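Local atomic coordinates of hypothetical protein PH1897 (Pyrococcus horikoshii, PDB entry 1VDW), a protein that probably hydrolyses fructose 1,6-bisphosphate to fructose 6-phosphate and phosphate with the help of magnesium, as a homodimer of the inositol monophosphatase superfamily. Residues S152-G157 / D192-L197; K217-K222 / K233-A238; T200-G205 / V224-S229; A114-P119 / V206-E211. All blocks are in the same frame, centred on the assembly; numbering follows the deposited sequence. Where two conformers were deposited one is given.

Interaction 1: S152-G157 / D192-L197; sequences SFYTKG and DIRNYL. With EDO (1,2-ethanediol), chain D.
Tyr154 and Arg194 each hold CG opposite their own carbonyl carbon (chi1 -67° and -62°), and a bend at chi3 folds the arginine chain back until its guanidinium lies against the tyrosine. Tyr154 CD1 sits over the centre of that group, 3.4 Å from Arg194 CZ, with the two planes inclined by 32°, so this is a tilted contact and not a flat stack. The other guanidinium face meets Tyr196 CD2 toward its rim. Asp192 fixes the rotation of the group by a side-on grip: Arg194 NH2 reaches the syn lone pair of Asp192 OD2 at 2.8 Å in a salt bridge, while NE, with its acceptor in the guanidinium plane, meets Asp192 OD1 at 3.1 Å. The same OD1 accepts from the backbone N of Arg194, closing an Asx turn. The carboxylate is almost parallel to the Tyr154 ring, Asp192 OD2 standing 3.6 Å from Tyr154 CG over one face. A leucine in place of Arg194 would probably leave Asp192 OD2 without its charged mate and the carboxylate held mainly through the backbone N-H of the Asx turn, with the Tyr154 ring losing the cation at its side. Along the backbone, Ile193 N donates to Tyr154 O at 3.0 Å, and a water links Lys156 N to Ile193 O. Glu178 and the backbone N of Gly173 bind the Tyr154 hydroxyl. The Tyr154–Asp192 parallel bridge joins strands 150-154 and 189-193 of the five-stranded sheet, one layer of the inositol monophosphatase alpha-beta-alpha-beta-alpha sandwich.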
loop_
_atom_site.group_PDB
_atom_site.type_symbol
_atom_site.label_atom_id
_atom_site.label_comp_id
_atom_site.label_asym_id
_atom_site.label_seq_id
_atom_site.Cartn_x
_atom_site.Cartn_y
_atom_site.Cartn_z
ATOM N N SER A 152 9.868 4.137 1.791
ATOM C CA SER A 152 8.573 4.677 2.175
ATOM C C SER A 152 8.918 6.158 2.371
ATOM O O SER A 152 9.955 6.482 2.964
ATOM C CB SER A 152 8.079 4.043 3.475
ATOM O OG SER A 152 7.062 4.816 4.083
ATOM N N PHE A 153 8.065 7.045 1.875
ATOM C CA PHE A 153 8.345 8.473 1.950
ATOM C C PHE A 153 7.104 9.311 2.212
ATOM O O PHE A 153 6.109 9.202 1.493
ATOM C CB PHE A 153 9.021 8.899 0.632
ATOM C CG PHE A 153 9.461 10.345 0.583
ATOM C CD1 PHE A 153 10.023 10.972 1.693
ATOM C CD2 PHE A 153 9.379 11.053 -0.614
ATOM C CE1 PHE A 153 10.498 12.283 1.607
ATOM C CE2 PHE A 153 9.852 12.362 -0.705
ATOM C CZ PHE A 153 10.411 12.975 0.407
ATOM N N TYR A 154 7.185 10.136 3.256
ATOM C CA TYR A 154 6.113 11.049 3.654
ATOM C C TYR A 154 6.717 12.434 3.872
ATOM O O TYR A 154 7.674 12.587 4.635
ATOM C CB TYR A 154 5.480 10.642 4.988
ATOM C CG TYR A 154 4.709 9.343 5.019
ATOM C CD1 TYR A 154 3.315 9.342 5.019
ATOM C CD2 TYR A 154 5.367 8.128 5.143
ATOM C CE1 TYR A 154 2.597 8.164 5.152
ATOM C CE2 TYR A 154 4.657 6.941 5.274
ATOM C CZ TYR A 154 3.273 6.974 5.283
ATOM O OH TYR A 154 2.555 5.817 5.450
ATOM N N THR A 155 6.154 13.439 3.212
ATOM C CA THR A 155 6.616 14.811 3.379
ATOM C C THR A 155 5.483 15.763 3.033
ATOM O O THR A 155 4.562 15.408 2.301
ATOM C CB THR A 155 7.822 15.135 2.479
ATOM O OG1 THR A 155 8.247 16.483 2.732
ATOM C CG2 THR A 155 7.453 14.991 1.012
ATOM N N LYS A 156 5.552 16.972 3.577
ATOM C CA LYS A 156 4.545 17.993 3.317
ATOM C C LYS A 156 5.091 18.947 2.264
ATOM O O LYS A 156 4.353 19.750 1.691
ATOM C CB LYS A 156 4.245 18.777 4.598
ATOM C CG LYS A 156 3.653 17.951 5.732
ATOM C CD LYS A 156 2.130 17.910 5.676
ATOM C CE LYS A 156 1.611 17.235 4.417
ATOM N NZ LYS A 156 0.123 17.255 4.358
ATOM N N GLY A 157 6.390 18.848 2.006
ATOM C CA GLY A 157 7.012 19.738 1.044
ATOM C C GLY A 157 7.547 19.066 -0.199
ATOM O O GLY A 157 7.077 18.002 -0.597
ATOM N N ASP A 192 9.845 9.851 7.089
ATOM C CA ASP A 192 8.639 10.616 7.382
ATOM C C ASP A 192 9.084 11.905 8.045
ATOM O O ASP A 192 9.522 11.906 9.202
ATOM C CB ASP A 192 7.703 9.850 8.317
ATOM C CG ASP A 192 6.333 10.506 8.440
ATOM O OD1 ASP A 192 6.258 11.756 8.439
ATOM O OD2 ASP A 192 5.333 9.766 8.549
ATOM N N ILE A 193 8.974 13.000 7.301
ATOM C CA ILE A 193 9.401 14.300 7.800
ATOM C C ILE A 193 8.257 15.306 7.842
ATOM O O ILE A 193 8.460 16.509 7.668
ATOM C CB ILE A 193 10.567 14.845 6.937
ATOM C CG1 ILE A 193 10.152 14.925 5.465
ATOM C CG2 ILE A 193 11.775 13.928 7.075
ATOM C CD1 ILE A 193 11.243 15.460 4.541
ATOM N N ARG A 194 7.054 14.804 8.100
ATOM C CA ARG A 194 5.853 15.633 8.169
ATOM C C ARG A 194 5.644 16.339 9.507
ATOM O O ARG A 194 4.759 17.190 9.615
ATOM C CB ARG A 194 4.607 14.779 7.915
ATOM C CG ARG A 194 4.513 14.118 6.557
ATOM C CD ARG A 194 3.277 13.231 6.511
ATOM N NE ARG A 194 3.395 12.076 7.396
ATOM C CZ ARG A 194 2.398 11.241 7.675
ATOM N NH1 ARG A 194 1.198 11.433 7.143
ATOM N NH2 ARG A 194 2.603 10.197 8.466
ATOM N N ASN A 195 6.433 15.982 10.518
ATOM C CA ASN A 195 6.265 16.550 11.857
ATOM C C ASN A 195 4.833 16.199 12.269
ATOM O O ASN A 195 4.137 16.987 12.912
ATOM C CB ASN A 195 6.451 18.072 11.827
ATOM C CG ASN A 195 6.682 18.654 13.204
ATOM O OD1 ASN A 195 7.620 18.267 13.903
ATOM N ND2 ASN A 195 5.830 19.591 13.605
ATOM N N TYR A 196 4.418 14.989 11.897
ATOM C CA TYR A 196 3.069 14.480 12.133
ATOM C C TYR A 196 2.984 13.257 13.050
ATOM O O TYR A 196 2.039 13.118 13.824
ATOM C CB TYR A 196 2.454 14.136 10.773
ATOM C CG TYR A 196 1.099 13.466 10.808
ATOM C CD1 TYR A 196 -0.068 14.211 10.970
ATOM C CD2 TYR A 196 0.984 12.086 10.638
ATOM C CE1 TYR A 196 -1.321 13.598 10.957
ATOM C CE2 TYR A 196 -0.260 11.466 10.623
ATOM C CZ TYR A 196 -1.408 12.226 10.779
ATOM O OH TYR A 196 -2.640 11.614 10.742
ATOM N N LEU A 197 3.959 12.361 12.948
ATOM C CA LEU A 197 3.967 11.142 13.751
ATOM C C LEU A 197 4.106 11.384 15.244
ATOM O O LEU A 197 4.659 12.393 15.672
ATOM C CB LEU A 197 5.104 10.226 13.297
ATOM C CG LEU A 197 5.052 9.694 11.864
ATOM C CD1 LEU A 197 6.348 8.963 11.555
ATOM C CD2 LEU A 197 3.858 8.772 11.695
HETATM C C1 EDO D . 6.683 16.506 -4.813
HETATM O O1 EDO D . 7.993 17.058 -4.705
HETATM C C2 EDO D . 6.093 16.374 -3.405
HETATM O O2 EDO D . 6.929 15.509 -2.622
HETATM O O HOH W 1 7.164 18.071 5.745
#

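Interaction 2: K217-K222 / K233-A238; sequences KDLDGK and KVNIIA
Lys217 and Ile237 face each other as an antiparallel hydrogen-bonded pair. Lys217 N donates to Ile237 O and Ile237 N to Lys217 O, both at 2.9 Å. Two side chains thicken this backbone contact. Ile237 bends at chi2 (75°), which lays its CD1 against the opposing main chain, 3.7 Å from Lys217 O. Leu219 crosses Asn235 obliquely, with its CD1 3.3 Å from Asn235 ND2; this is contact without a bond, and the amide is held from its other end, where OD1 accepts from the backbone N of Asn195. One shell out, Asp218 shapes the loop that presents Leu219. Its CG lies between backbone N and carbonyl carbon (chi1 58°), and OD1 takes Asp220 N at 2.8 Å and Lys222 N at 3.1 Å, the two donors approaching from opposite faces of the carboxylate. A valine in place of Asp218 would probably leave both backbone N-H groups without this acceptor and let the turn, and Leu219 with it, shift. Further out, Lys217 NZ forms a salt bridge with Glu242, and helix 242-250 covers Ile237. The loop itself is a type I turn from Asp218 to Gly221, closed by the bond from Gly221 N to Asp218 O at 3.0 Å. One residue further on, Asp218 N to Lys222 O at 2.9 Å completes a G1 bulge, with Gly221 at positive phi. Together these fit a type I turn with a G1 bulge, opened by an Asx turn, at the end of edge strand 215-217.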
loop_
_atom_site.group_PDB
_atom_site.type_symbol
_atom_site.label_atom_id
_atom_site.label_comp_id
_atom_site.label_asym_id
_atom_site.label_seq_id
_atom_site.Cartn_x
_atom_site.Cartn_y
_atom_site.Cartn_z
ATOM N N LYS A 217 17.158 7.396 12.812
ATOM C CA LYS A 217 17.540 8.708 13.315
ATOM C C LYS A 217 16.507 9.791 13.044
ATOM O O LYS A 217 15.545 9.583 12.297
ATOM C CB LYS A 217 18.892 9.103 12.714
ATOM C CG LYS A 217 20.028 8.198 13.175
ATOM C CD LYS A 217 21.336 8.497 12.466
ATOM C CE LYS A 217 22.462 7.654 13.044
ATOM N NZ LYS A 217 23.762 7.880 12.350
ATOM N N ASP A 218 16.701 10.946 13.675
ATOM C CA ASP A 218 15.803 12.075 13.493
ATOM C C ASP A 218 16.426 13.070 12.521
ATOM O O ASP A 218 17.455 12.784 11.906
ATOM C CB ASP A 218 15.490 12.765 14.833
ATOM C CG ASP A 218 16.734 13.264 15.562
ATOM O OD1 ASP A 218 17.755 13.563 14.911
ATOM O OD2 ASP A 218 16.673 13.377 16.805
ATOM N N LEU A 219 15.797 14.234 12.384
ATOM C CA LEU A 219 16.275 15.268 11.473
ATOM C C LEU A 219 17.667 15.790 11.816
ATOM O O LEU A 219 18.358 16.325 10.951
ATOM C CB LEU A 219 15.287 16.439 11.446
ATOM C CG LEU A 219 13.906 16.187 10.833
ATOM C CD1 LEU A 219 13.032 17.422 11.009
ATOM C CD2 LEU A 219 14.059 15.842 9.363
ATOM N N ASP A 220 18.071 15.638 13.075
ATOM C CA ASP A 220 19.383 16.104 13.516
ATOM C C ASP A 220 20.450 15.026 13.376
ATOM O O ASP A 220 21.594 15.227 13.782
ATOM C CB ASP A 220 19.331 16.566 14.976
ATOM C CG ASP A 220 18.327 17.679 15.201
ATOM O OD1 ASP A 220 18.198 18.554 14.321
ATOM O OD2 ASP A 220 17.679 17.682 16.267
ATOM N N GLY A 221 20.075 13.882 12.813
ATOM C CA GLY A 221 21.025 12.799 12.635
ATOM C C GLY A 221 21.333 12.012 13.896
ATOM O O GLY A 221 22.318 11.275 13.944
ATOM N N LYS A 222 20.489 12.154 14.912
ATOM C CA LYS A 222 20.676 11.450 16.176
ATOM C C LYS A 222 19.681 10.306 16.290
ATOM O O LYS A 222 18.569 10.388 15.766
ATOM C CB LYS A 222 20.477 12.408 17.353
ATOM C CG LYS A 222 21.560 13.467 17.496
ATOM C CD LYS A 222 22.884 12.831 17.895
ATOM C CE LYS A 222 23.935 13.886 18.216
ATOM N NZ LYS A 222 25.216 13.260 18.650
ATOM N N LYS A 233 5.601 15.372 18.623
ATOM C CA LYS A 233 5.678 15.135 17.183
ATOM C C LYS A 233 7.067 14.617 16.848
ATOM O O LYS A 233 8.065 15.130 17.353
ATOM C CB LYS A 233 5.409 16.428 16.409
ATOM C CG LYS A 233 4.032 17.024 16.650
ATOM C CD LYS A 233 2.930 16.079 16.199
ATOM C CE LYS A 233 1.553 16.655 16.496
ATOM N NZ LYS A 233 1.344 16.866 17.957
ATOM N N VAL A 234 7.137 13.602 15.997
ATOM C CA VAL A 234 8.422 13.030 15.635
ATOM C C VAL A 234 8.600 12.816 14.137
ATOM O O VAL A 234 7.638 12.571 13.405
ATOM C CB VAL A 234 8.641 11.673 16.358
ATOM C CG1 VAL A 234 7.529 10.706 15.991
ATOM C CG2 VAL A 234 9.997 11.092 15.991
ATOM N N ASN A 235 9.847 12.928 13.696
ATOM C CA ASN A 235 10.217 12.712 12.304
ATOM C C ASN A 235 11.232 11.589 12.321
ATOM O O ASN A 235 12.069 11.515 13.222
ATOM C CB ASN A 235 10.863 13.960 11.709
ATOM C CG ASN A 235 9.899 15.106 11.593
ATOM O OD1 ASN A 235 8.881 15.009 10.911
ATOM N ND2 ASN A 235 10.209 16.209 12.264
ATOM N N ILE A 236 11.165 10.710 11.333
ATOM C CA ILE A 236 12.107 9.612 11.293
ATOM C C ILE A 236 12.735 9.368 9.933
ATOM O O ILE A 236 12.115 9.567 8.883
ATOM C CB ILE A 236 11.456 8.290 11.749
ATOM C CG1 ILE A 236 10.288 7.942 10.823
ATOM C CG2 ILE A 236 10.997 8.405 13.197
ATOM C CD1 ILE A 236 9.665 6.581 11.104
ATOM N N ILE A 237 13.994 8.955 9.980
ATOM C CA ILE A 237 14.742 8.581 8.800
ATOM C C ILE A 237 15.364 7.259 9.233
ATOM O O ILE A 237 16.343 7.239 9.989
ATOM C CB ILE A 237 15.853 9.590 8.443
ATOM C CG1 ILE A 237 15.247 10.960 8.124
ATOM C CG2 ILE A 237 16.625 9.088 7.238
ATOM C CD1 ILE A 237 14.761 11.734 9.333
ATOM N N ALA A 238 14.757 6.162 8.797
ATOM C CA ALA A 238 15.218 4.821 9.136
ATOM C C ALA A 238 15.746 4.162 7.873
ATOM O O ALA A 238 15.107 4.236 6.819
ATOM C CB ALA A 238 14.069 4.005 9.720
#

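Interaction 3: T200-G205 / V224-S229; sequences TDIAAG and VEITFS
Ile226 carries the close part of this contact, pressing on helix residues Ala203 and Ile202 with both of its branches. Its CG2 meets Ala203 CB at 3.8 Å, while CD1 reaches Ala203 CA at 3.8 Å and Ile202 CG1 at 4.0 Å; the small alanine lets the isoleucine come right up to the helix backbone. Ile226 was modelled in two conformers, and these distances belong to one of them. Ile202 sets CG1 between its backbone N and carbonyl carbon (chi1 64°), and its CD1 then approaches Val224 CG1 tip to tip at 4.2 Å. No hydrogen bond crosses the interface, so the two segments are joined by van der Waals contact alone. Toward Ser229 the fit slackens: the nearest approach is Thr200 CG2 to Ser229 O at 4.2 Å, and this carbonyl oxygen is buried with no polar partner in the model. Ser229 OG is engaged by the backbone N of Thr231 and of Glu232, while the exposed Glu225 stays clear of the helix. Around the contact, Ala203 packs on Val82 and Ala104 of strands 79-84 and 100-107, and Ile202 on Val234 and Ile236 of strand 234-239. Segment 224-229 spans from the smaller sheet, where Val224 touches Ile236, to the larger, where Ile226 packs on Phe106 and Phe228 meets the same ring edge-to-face.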
loop_
_atom_site.group_PDB
_atom_site.type_symbol
_atom_site.label_atom_id
_atom_site.label_comp_id
_atom_site.label_asym_id
_atom_site.label_seq_id
_atom_site.Cartn_x
_atom_site.Cartn_y
_atom_site.Cartn_z
ATOM N N THR A 200 3.739 6.967 19.807
ATOM C CA THR A 200 2.852 5.808 19.798
ATOM C C THR A 200 2.772 5.147 18.420
ATOM O O THR A 200 2.543 3.937 18.312
ATOM C CB THR A 200 1.430 6.203 20.253
ATOM O OG1 THR A 200 0.999 7.363 19.528
ATOM C CG2 THR A 200 1.420 6.514 21.744
ATOM N N ASP A 201 2.963 5.939 17.368
ATOM C CA ASP A 201 2.910 5.420 16.004
ATOM C C ASP A 201 4.134 4.597 15.638
ATOM O O ASP A 201 4.039 3.599 14.920
ATOM C CB ASP A 201 2.839 6.558 14.978
ATOM C CG ASP A 201 1.556 7.347 15.050
ATOM O OD1 ASP A 201 0.477 6.734 15.180
ATOM O OD2 ASP A 201 1.629 8.593 14.945
ATOM N N ILE A 202 5.288 5.016 16.143
ATOM C CA ILE A 202 6.543 4.384 15.774
ATOM C C ILE A 202 7.278 3.510 16.773
ATOM O O ILE A 202 8.230 2.834 16.401
ATOM C CB ILE A 202 7.554 5.456 15.312
ATOM C CG1 ILE A 202 7.891 6.385 16.482
ATOM C CG2 ILE A 202 6.967 6.265 14.161
ATOM C CD1 ILE A 202 9.036 7.338 16.204
ATOM N N ALA A 203 6.852 3.512 18.029
ATOM C CA ALA A 203 7.563 2.751 19.046
ATOM C C ALA A 203 7.901 1.308 18.687
ATOM O O ALA A 203 9.066 0.921 18.691
ATOM C CB ALA A 203 6.793 2.800 20.361
ATOM N N ALA A 204 6.890 0.510 18.369
ATOM C CA ALA A 204 7.141 -0.887 18.041
ATOM C C ALA A 204 7.980 -1.040 16.776
ATOM O O ALA A 204 8.894 -1.861 16.721
ATOM C CB ALA A 204 5.821 -1.637 17.890
ATOM N N GLY A 205 7.662 -0.250 15.758
ATOM C CA GLY A 205 8.397 -0.324 14.509
ATOM C C GLY A 205 9.867 -0.015 14.693
ATOM O O GLY A 205 10.718 -0.639 14.066
ATOM N N VAL A 224 16.787 8.034 17.213
ATOM C CA VAL A 224 15.469 8.374 17.720
ATOM C C VAL A 224 15.279 7.773 19.107
ATOM O O VAL A 224 15.632 6.621 19.345
ATOM C CB VAL A 224 14.364 7.842 16.783
ATOM C CG1 VAL A 224 12.989 8.091 17.393
ATOM C CG2 VAL A 224 14.472 8.524 15.430
ATOM N N GLU A 225 14.736 8.569 20.022
ATOM C CA GLU A 225 14.481 8.110 21.381
ATOM C C GLU A 225 12.978 8.040 21.602
ATOM O O GLU A 225 12.282 9.048 21.500
ATOM C CB GLU A 225 15.097 9.066 22.405
ATOM C CG GLU A 225 16.613 9.140 22.366
ATOM C CD GLU A 225 17.178 9.988 23.488
ATOM O OE1 GLU A 225 16.803 11.176 23.585
ATOM O OE2 GLU A 225 18.000 9.468 24.274
ATOM N N ILE A 226 12.478 6.847 21.899
ATOM C CA ILE A 226 11.054 6.678 22.134
ATOM C C ILE A 226 10.710 7.200 23.522
ATOM O O ILE A 226 11.201 6.687 24.527
ATOM C CB ILE A 226 10.636 5.193 22.041
ATOM C CG1 ILE A 226 10.945 4.652 20.642
ATOM C CG2 ILE A 226 9.153 5.049 22.357
ATOM C CD1 ILE A 226 10.272 5.417 19.519
ATOM N N THR A 227 9.874 8.231 23.569
ATOM C CA THR A 227 9.462 8.820 24.837
ATOM C C THR A 227 8.044 8.369 25.150
ATOM O O THR A 227 7.306 7.947 24.256
ATOM C CB THR A 227 9.481 10.356 24.777
ATOM O OG1 THR A 227 8.523 10.806 23.812
ATOM C CG2 THR A 227 10.862 10.859 24.391
ATOM N N PHE A 228 7.658 8.456 26.418
ATOM C CA PHE A 228 6.321 8.050 26.823
ATOM C C PHE A 228 5.339 9.202 26.683
ATOM O O PHE A 228 4.675 9.598 27.644
ATOM C CB PHE A 228 6.335 7.537 28.265
ATOM C CG PHE A 228 7.239 6.357 28.476
ATOM C CD1 PHE A 228 7.301 5.334 27.534
ATOM C CD2 PHE A 228 8.016 6.256 29.622
ATOM C CE1 PHE A 228 8.126 4.231 27.732
ATOM C CE2 PHE A 228 8.842 5.156 29.828
ATOM C CZ PHE A 228 8.898 4.143 28.882
ATOM N N SER A 229 5.253 9.734 25.470
ATOM C CA SER A 229 4.358 10.839 25.168
ATOM C C SER A 229 3.447 10.468 24.007
ATOM O O SER A 229 3.836 9.715 23.114
ATOM C CB SER A 229 5.165 12.088 24.806
ATOM O OG SER A 229 4.312 13.144 24.406
#

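Interaction 4: A114-P119 / V206-E211; sequences AFIYEP and VVIARE
Ala114 and Ile116, on one face of strand 110-118, receive Val207 and Ile208 from the last turns of helix 199-211, a helix-on-sheet contact of the layered inositol monophosphatase sandwich. The helix runs across the strand, not along it: the axes of the short segments make 106° and approach to 8.0 Å. Apolar side chains do most of the work. Ala114 CB touches Val207 CG1 at 3.8 Å, and the smallness of the alanine lets the helix settle close to the sheet. Ile116 CG1 meets Ile208 CD1 at 3.8 Å, the two side chains crossing at a slant, and helix 175-184 adds Ala176 and Leu177 against Ile116. On the sheet's reverse face Phe115 turns from this helix and packs on Ala10 and Ile13 of helix 3-20, so the strand is covered by helices on both faces. Polar atoms look to their own elements or to other neighbours, and no hydrogen bond joins the two segments. Within the helix, Arg210 N bonds Val206 O at 2.9 Å; outward, Ile208 O accepts from Ser133 OG, and Arg210 NH2 reaches Val216 O. The remaining contacts set side chain on backbone. Ile208, its CG1 opposite the carbonyl carbon and its chain extended (chi2 167°), brings CD1 to 3.9 Å from Phe115 CA, and the same methyl carbon, Ile208 CD1, lies 3.9 Å from Ala114 O.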
loop_
_atom_site.group_PDB
_atom_site.type_symbol
_atom_site.label_atom_id
_atom_site.label_comp_id
_atom_site.label_asym_id
_atom_site.label_seq_id
_atom_site.Cartn_x
_atom_site.Cartn_y
_atom_site.Cartn_z
ATOM N N ALA A 114 8.384 -5.952 21.570
ATOM C CA ALA A 114 7.479 -5.191 20.732
ATOM C C ALA A 114 6.926 -6.112 19.666
ATOM O O ALA A 114 7.580 -7.077 19.257
ATOM C CB ALA A 114 8.205 -4.024 20.078
ATOM N N PHE A 115 5.701 -5.840 19.236
ATOM C CA PHE A 115 5.120 -6.632 18.169
ATOM C C PHE A 115 4.239 -5.755 17.311
ATOM O O PHE A 115 3.728 -4.719 17.747
ATOM C CB PHE A 115 4.323 -7.843 18.711
ATOM C CG PHE A 115 2.937 -7.518 19.214
ATOM C CD1 PHE A 115 1.860 -7.431 18.334
ATOM C CD2 PHE A 115 2.701 -7.352 20.573
ATOM C CE1 PHE A 115 0.567 -7.188 18.805
ATOM C CE2 PHE A 115 1.413 -7.109 21.050
ATOM C CZ PHE A 115 0.346 -7.029 20.165
ATOM N N ILE A 116 4.125 -6.166 16.058
ATOM C CA ILE A 116 3.271 -5.505 15.091
ATOM C C ILE A 116 2.512 -6.641 14.425
ATOM O O ILE A 116 3.113 -7.592 13.921
ATOM C CB ILE A 116 4.084 -4.728 14.026
ATOM C CG1 ILE A 116 4.711 -3.487 14.667
ATOM C CG2 ILE A 116 3.176 -4.318 12.853
ATOM C CD1 ILE A 116 5.723 -2.775 13.782
ATOM N N TYR A 117 1.185 -6.538 14.444
ATOM C CA TYR A 117 0.304 -7.537 13.846
ATOM C C TYR A 117 -0.268 -6.986 12.542
ATOM O O TYR A 117 -0.960 -5.968 12.550
ATOM C CB TYR A 117 -0.832 -7.884 14.823
ATOM C CG TYR A 117 -1.882 -8.830 14.272
ATOM C CD1 TYR A 117 -1.515 -9.964 13.552
ATOM C CD2 TYR A 117 -3.243 -8.596 14.482
ATOM C CE1 TYR A 117 -2.473 -10.846 13.052
ATOM C CE2 TYR A 117 -4.212 -9.475 13.984
ATOM C CZ TYR A 117 -3.816 -10.595 13.271
ATOM O OH TYR A 117 -4.761 -11.460 12.768
ATOM N N GLU A 118 0.032 -7.657 11.432
ATOM C CA GLU A 118 -0.441 -7.245 10.107
ATOM C C GLU A 118 -1.481 -8.321 9.769
ATOM O O GLU A 118 -1.183 -9.332 9.134
ATOM C CB GLU A 118 0.734 -7.270 9.130
ATOM C CG GLU A 118 0.350 -6.882 7.716
ATOM C CD GLU A 118 1.506 -6.870 6.726
ATOM O OE1 GLU A 118 2.595 -7.412 7.023
ATOM O OE2 GLU A 118 1.306 -6.323 5.617
ATOM N N PRO A 119 -2.739 -8.095 10.172
ATOM C CA PRO A 119 -3.825 -9.053 9.952
ATOM C C PRO A 119 -4.182 -9.562 8.569
ATOM O O PRO A 119 -4.474 -10.742 8.414
ATOM C CB PRO A 119 -5.024 -8.379 10.627
ATOM C CG PRO A 119 -4.750 -6.955 10.431
ATOM C CD PRO A 119 -3.278 -6.849 10.745
ATOM N N VAL A 206 10.168 0.950 15.555
ATOM C CA VAL A 206 11.556 1.317 15.803
ATOM C C VAL A 206 12.288 0.187 16.526
ATOM O O VAL A 206 13.414 -0.159 16.171
ATOM C CB VAL A 206 11.645 2.617 16.631
ATOM C CG1 VAL A 206 13.076 2.845 17.107
ATOM C CG2 VAL A 206 11.194 3.796 15.783
ATOM N N VAL A 207 11.646 -0.394 17.535
ATOM C CA VAL A 207 12.268 -1.493 18.267
ATOM C C VAL A 207 12.530 -2.676 17.339
ATOM O O VAL A 207 13.619 -3.249 17.330
ATOM C CB VAL A 207 11.374 -1.973 19.436
ATOM C CG1 VAL A 207 11.935 -3.261 20.035
ATOM C CG2 VAL A 207 11.299 -0.902 20.511
ATOM N N ILE A 208 11.532 -3.031 16.540
ATOM C CA ILE A 208 11.674 -4.157 15.636
ATOM C C ILE A 208 12.693 -3.905 14.530
ATOM O O ILE A 208 13.532 -4.764 14.249
ATOM C CB ILE A 208 10.295 -4.533 15.053
ATOM C CG1 ILE A 208 9.409 -5.065 16.185
ATOM C CG2 ILE A 208 10.439 -5.566 13.942
ATOM C CD1 ILE A 208 7.947 -5.189 15.827
ATOM N N ALA A 209 12.637 -2.731 13.908
ATOM C CA ALA A 209 13.579 -2.415 12.845
ATOM C C ALA A 209 15.006 -2.345 13.381
ATOM O O ALA A 209 15.931 -2.859 12.755
ATOM C CB ALA A 209 13.194 -1.098 12.180
ATOM N N ARG A 210 15.190 -1.726 14.542
ATOM C CA ARG A 210 16.526 -1.627 15.114
ATOM C C ARG A 210 17.132 -2.988 15.404
ATOM O O ARG A 210 18.279 -3.244 15.050
ATOM C CB ARG A 210 16.509 -0.797 16.393
ATOM C CG ARG A 210 16.583 0.677 16.132
ATOM C CD ARG A 210 16.482 1.483 17.401
ATOM N NE ARG A 210 16.833 2.871 17.131
ATOM C CZ ARG A 210 16.525 3.893 17.919
ATOM N NH1 ARG A 210 15.850 3.691 19.043
ATOM N NH2 ARG A 210 16.885 5.120 17.572
ATOM N N GLU A 211 16.372 -3.871 16.043
ATOM C CA GLU A 211 16.907 -5.190 16.350
ATOM C C GLU A 211 17.215 -5.959 15.067
ATOM O O GLU A 211 18.081 -6.831 15.058
ATOM C CB GLU A 211 15.934 -5.968 17.238
ATOM C CG GLU A 211 16.426 -7.343 17.689
ATOM C CD GLU A 211 17.799 -7.326 18.350
ATOM O OE1 GLU A 211 18.082 -6.410 19.153
ATOM O OE2 GLU A 211 18.595 -8.249 18.075
#

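Interactions 3 and 4 are buried and mainly apolar, with no hydrogen bond across their segments, and both use helix 199-211: its first turns meet the 224-229 loop, its last turns the larger sheet. Interactions 1 and 2 lie nearer the surface, are only partly buried, and share the smaller sheet, whose neighbouring strands 189-193 and 234-239 they enter from either side. There backbone pairing combines with carboxylates that accept backbone N-H groups to form Asx turns in both, the one in interaction 1 bearing a salt bridge as well. The contacts interlock: Leu197 O meets Val234 N between interactions 1 and 2, Val224 CG2 packs on Lys217 C between 2 and 3, and Ala204 CB on Ile116 CG1 between 3 and 4.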